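Local coordinates for ABC transporter, periplasmic substrate-binding protein (Thermotoga maritima, PDB 2HPG), which probably captures a solute in the periplasm and hands it to the membrane components of a TRAP (tripartite ATP-independent) transporter, at residues L28-A31 with K32-E36; S261-M265 with K266-E270. All coordinates share one frame; numbering follows the deposited sequence.

Interaction 1: L28-A31 with K32-E36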
# COMPACT_ATOMS: atom_id res chain seq x y z
N LEU A 28 -12.53 -4.22 10.78
CA LEU A 28 -13.65 -4.51 11.68
C LEU A 28 -13.29 -5.55 12.74
O LEU A 28 -13.74 -5.46 13.88
CB LEU A 28 -14.88 -4.97 10.88
CG LEU A 28 -15.50 -3.89 9.97
CD1 LEU A 28 -16.46 -4.52 8.98
CD2 LEU A 28 -16.20 -2.80 10.81
N LYS A 29 -12.48 -6.54 12.36
CA LYS A 29 -11.92 -7.52 13.29
C LYS A 29 -11.01 -6.87 14.29
O LYS A 29 -11.05 -7.18 15.48
CB LYS A 29 -11.11 -8.59 12.54
CG LYS A 29 -11.92 -9.68 11.87
CD LYS A 29 -11.01 -10.84 11.37
CE LYS A 29 -10.34 -11.61 12.54
NZ LYS A 29 -9.46 -12.77 12.13
N TRP A 30 -10.15 -5.98 13.81
CA TRP A 30 -9.26 -5.23 14.67
C TRP A 30 -10.01 -4.37 15.68
O TRP A 30 -9.68 -4.36 16.87
CB TRP A 30 -8.34 -4.35 13.84
CG TRP A 30 -7.70 -3.26 14.58
CD1 TRP A 30 -6.77 -3.37 15.58
CD2 TRP A 30 -7.88 -1.86 14.35
NE1 TRP A 30 -6.36 -2.12 15.99
CE2 TRP A 30 -7.05 -1.17 15.26
CE3 TRP A 30 -8.69 -1.11 13.47
CZ2 TRP A 30 -6.99 0.22 15.32
CZ3 TRP A 30 -8.62 0.27 13.51
CH2 TRP A 30 -7.77 0.93 14.43
N ALA A 31 -11.00 -3.63 15.19
CA ALA A 31 -11.84 -2.76 16.02
C ALA A 31 -12.56 -3.57 17.09
O ALA A 31 -12.58 -3.19 18.26
CB ALA A 31 -12.85 -2.03 15.17
N LYS A 32 -13.16 -4.68 16.69
CA LYS A 32 -13.88 -5.55 17.63
C LYS A 32 -12.95 -6.10 18.74
O LYS A 32 -13.34 -6.12 19.91
CB LYS A 32 -14.59 -6.65 16.86
CG LYS A 32 -15.52 -7.51 17.67
CD LYS A 32 -16.52 -8.25 16.77
CE LYS A 32 -17.74 -7.37 16.42
NZ LYS A 32 -18.75 -8.05 15.50
N ALA A 33 -11.72 -6.48 18.37
CA ALA A 33 -10.72 -6.99 19.33
C ALA A 33 -10.22 -5.93 20.31
O ALA A 33 -10.10 -6.21 21.51
CB ALA A 33 -9.52 -7.62 18.57
N VAL A 34 -9.91 -4.72 19.82
CA VAL A 34 -9.57 -3.58 20.71
C VAL A 34 -10.70 -3.24 21.67
O VAL A 34 -10.46 -2.99 22.84
CB VAL A 34 -9.19 -2.34 19.90
CG1 VAL A 34 -9.12 -1.10 20.80
CG2 VAL A 34 -7.87 -2.58 19.21
N GLU A 35 -11.93 -3.26 21.18
CA GLU A 35 -13.10 -3.02 22.01
C GLU A 35 -13.22 -4.08 23.10
O GLU A 35 -13.42 -3.74 24.27
CB GLU A 35 -14.36 -2.95 21.14
CG GLU A 35 -14.50 -1.59 20.43
CD GLU A 35 -15.39 -1.60 19.21
OE1 GLU A 35 -16.18 -2.54 19.04
OE2 GLU A 35 -15.28 -0.65 18.40
N GLU A 36 -13.07 -5.35 22.73
CA GLU A 36 -13.12 -6.46 23.68
C GLU A 36 -12.03 -6.35 24.75
O GLU A 36 -12.31 -6.39 25.94
CB GLU A 36 -13.00 -7.79 22.94
CG GLU A 36 -14.27 -8.16 22.17
CD GLU A 36 -14.08 -9.37 21.28
OE1 GLU A 36 -12.99 -9.98 21.32
OE2 GLU A 36 -15.04 -9.73 20.56
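The indole of Trp30 and the methyl CG2 of Val34 meet one turn apart on the same helix, and the methyl approaches the ring obliquely. Its nearest ring atom is NE1, at 3.6 Å from CG2, followed by CD1 at 3.9 Å from the same methyl. The two side chains lie side by side and point the same way. The Val34 torsion explains the touch: CG1 stands anti to the backbone N (chi1 168°), which places CG2 beside that nitrogen, on the side of the preceding turn. The same methyl also rests 3.5 Å from Trp30 O. Elsewhere round the indole, Phe13 forms an edge-to-face pair with it, and NE1 is satisfied by the carbonyl of Ile249, a bond that limits rotation of the buried ring.

The second flat group, the carboxylate of Glu35, carried back along the preceding turn by a CG set anti to the carbonyl carbon (chi1 -78°), has its CD 3.4 Å from Ala31 O. Glu35 was modelled in two conformers, which makes this detail less certain; in the one described, OE2 accepts from the backbone N of Ile44 in the neighbouring strand.

Underneath runs a regular alpha-helical backbone. Lys32, Ala33, Val34 and Glu35 each donate to the carbonyl four residues earlier, the bond from Val34 N to Trp30 O measuring 3.0 Å and being nearly straight at 173°. Lys32 and Leu28 lie on the exposed side, whereas Trp30, Ala31 and Val34 are buried, Trp30 and Val34 packing against both helix 243-278 and strand 42-47. Such an amphipathic helix, with its apolar side laid on the sheet, is characteristic of a beta-alpha-beta crossover, here strand 9-14, helix 22-37 and strand 42-47, the building unit of periplasmic binding protein lobes.

Interaction 2: S261-M265 with K266-E270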
# COMPACT_ATOMS: atom_id res chain seq x y z
N SER A 261 -2.89 -9.68 5.14
CA SER A 261 -1.81 -9.64 4.15
C SER A 261 -1.50 -11.00 3.54
O SER A 261 -1.32 -11.14 2.33
CB SER A 261 -0.55 -9.10 4.79
OG SER A 261 -0.74 -7.79 5.26
N LEU A 262 -1.46 -12.02 4.39
CA LEU A 262 -1.17 -13.38 3.93
C LEU A 262 -2.34 -13.98 3.21
O LEU A 262 -2.15 -14.73 2.27
CB LEU A 262 -0.81 -14.28 5.10
CG LEU A 262 0.60 -14.02 5.65
CD1 LEU A 262 0.69 -14.66 7.01
CD2 LEU A 262 1.65 -14.57 4.74
N LYS A 263 -3.57 -13.70 3.66
CA LYS A 263 -4.76 -14.17 2.95
C LYS A 263 -4.83 -13.56 1.54
O LYS A 263 -5.10 -14.25 0.56
CB LYS A 263 -6.03 -13.83 3.73
CG LYS A 263 -7.25 -14.66 3.33
CD LYS A 263 -8.55 -14.14 3.95
CE LYS A 263 -9.69 -15.16 3.74
NZ LYS A 263 -11.06 -14.62 4.02
N ILE A 264 -4.59 -12.27 1.46
CA ILE A 264 -4.49 -11.58 0.18
C ILE A 264 -3.42 -12.21 -0.71
O ILE A 264 -3.70 -12.58 -1.86
CB ILE A 264 -4.24 -10.05 0.36
CG1 ILE A 264 -5.48 -9.35 0.90
CG2 ILE A 264 -3.87 -9.41 -0.97
CD1 ILE A 264 -5.27 -7.88 1.19
N MSE A 265 -2.19 -12.34 -0.21
CA MSE A 265 -1.06 -12.78 -1.03
C MSE A 265 -1.00 -14.25 -1.35
O MSE A 265 -0.42 -14.62 -2.37
CB MSE A 265 0.27 -12.36 -0.36
CG MSE A 265 0.62 -10.93 -0.58
SE MSE A 265 2.37 -10.52 0.11
CE MSE A 265 2.08 -10.97 1.99
N LYS A 266 -1.57 -15.09 -0.48
CA LYS A 266 -1.49 -16.54 -0.60
C LYS A 266 -2.79 -17.15 -1.14
O LYS A 266 -2.74 -18.24 -1.69
CB LYS A 266 -1.15 -17.18 0.74
CG LYS A 266 0.28 -16.90 1.21
CD LYS A 266 0.53 -17.43 2.64
CE LYS A 266 0.45 -18.95 2.78
NZ LYS A 266 1.52 -19.68 2.05
N GLU A 267 -3.92 -16.45 -1.04
CA GLU A 267 -5.18 -17.00 -1.54
C GLU A 267 -6.04 -16.12 -2.41
O GLU A 267 -6.52 -16.58 -3.44
CB GLU A 267 -6.03 -17.56 -0.41
CG GLU A 267 -5.91 -16.88 0.88
CD GLU A 267 -6.11 -17.81 2.05
OE1 GLU A 267 -7.29 -18.00 2.46
OE2 GLU A 267 -5.10 -18.34 2.57
N LEU A 268 -6.30 -14.88 -2.00
CA LEU A 268 -7.33 -14.10 -2.68
C LEU A 268 -6.85 -13.64 -4.04
O LEU A 268 -7.59 -13.70 -5.02
CB LEU A 268 -7.78 -12.92 -1.83
CG LEU A 268 -8.49 -13.32 -0.54
CD1 LEU A 268 -8.97 -12.08 0.20
CD2 LEU A 268 -9.67 -14.24 -0.86
N GLU A 269 -5.61 -13.17 -4.10
CA GLU A 269 -5.06 -12.76 -5.38
C GLU A 269 -5.00 -13.90 -6.39
O GLU A 269 -5.18 -13.68 -7.59
CB GLU A 269 -3.68 -12.15 -5.20
CG GLU A 269 -3.71 -10.65 -4.87
CD GLU A 269 -4.28 -9.79 -6.01
OE1 GLU A 269 -3.63 -9.64 -7.07
OE2 GLU A 269 -5.37 -9.22 -5.82
N GLU A 270 -4.75 -15.12 -5.89
CA GLU A 270 -4.76 -16.33 -6.70
C GLU A 270 -6.18 -16.61 -7.24
O GLU A 270 -6.33 -16.94 -8.43
CB GLU A 270 -4.27 -17.54 -5.89
CG GLU A 270 -2.77 -17.57 -5.58
CD GLU A 270 -2.30 -16.54 -4.55
OE1 GLU A 270 -3.14 -15.86 -3.92
OE2 GLU A 270 -1.06 -16.43 -4.37
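A local contact between successive turns of the long helix 243-278 brings Leu262, Lys263 and Ile264 against Lys266 to Glu269, where the helix widens into a pi-type turn. As it begins, Lys266 N donates to Leu262 O, four residues back, at 2.8 Å. Lys263 O then takes both Glu267 N and Leu268 N, so the spacing passes from four to five, although the position of that oxygen is less sure; Glu269 N keeps the longer step, donating to Ile264 O over 3.0 Å in the carbonyl plane. Leu262 and Lys266 run side by side, CD2 of the leucine 3.7 Å from CD of the lysine, whose chain bends twice (chi3 65°, chi4 67°) and ends in a salt bridge from NZ to Glu102. Glu267 crosses the extended Lys263 chain obliquely, though its placement is doubtful because CG is modelled too close to Lys263 O; the ammonium, NZ 5.3 Å from Glu267 OE1, is near without contact. Were Glu267 cut back to an alanine, the Lys263 methylenes would probably lose this cover and the ammonium its nearby opposite charge. The short segment axes differ by 38°, which fits a pi-bulge within the long helix of this TRAP-type solute-binding protein.

In the fold
Interactions 1 and 2 belong to two different helices that pack on each other, 22-37 and 243-278. Their centres are 22 Å apart and their nearest atoms about 8 Å, so they do not touch; the helices carrying them supply the link. Lys29 of interaction 1 bridges to Glu259, just before interaction 2, while Ile264 and Leu268 of interaction 2 rest on Tyr23 and Pro22 at the start of helix 22-37. Interaction 1 is peripheral, its centre 22 Å from that of the chain, against 14 Å for interaction 2. Both are local packing within helices of a fold whose ligand probably binds between its lobes.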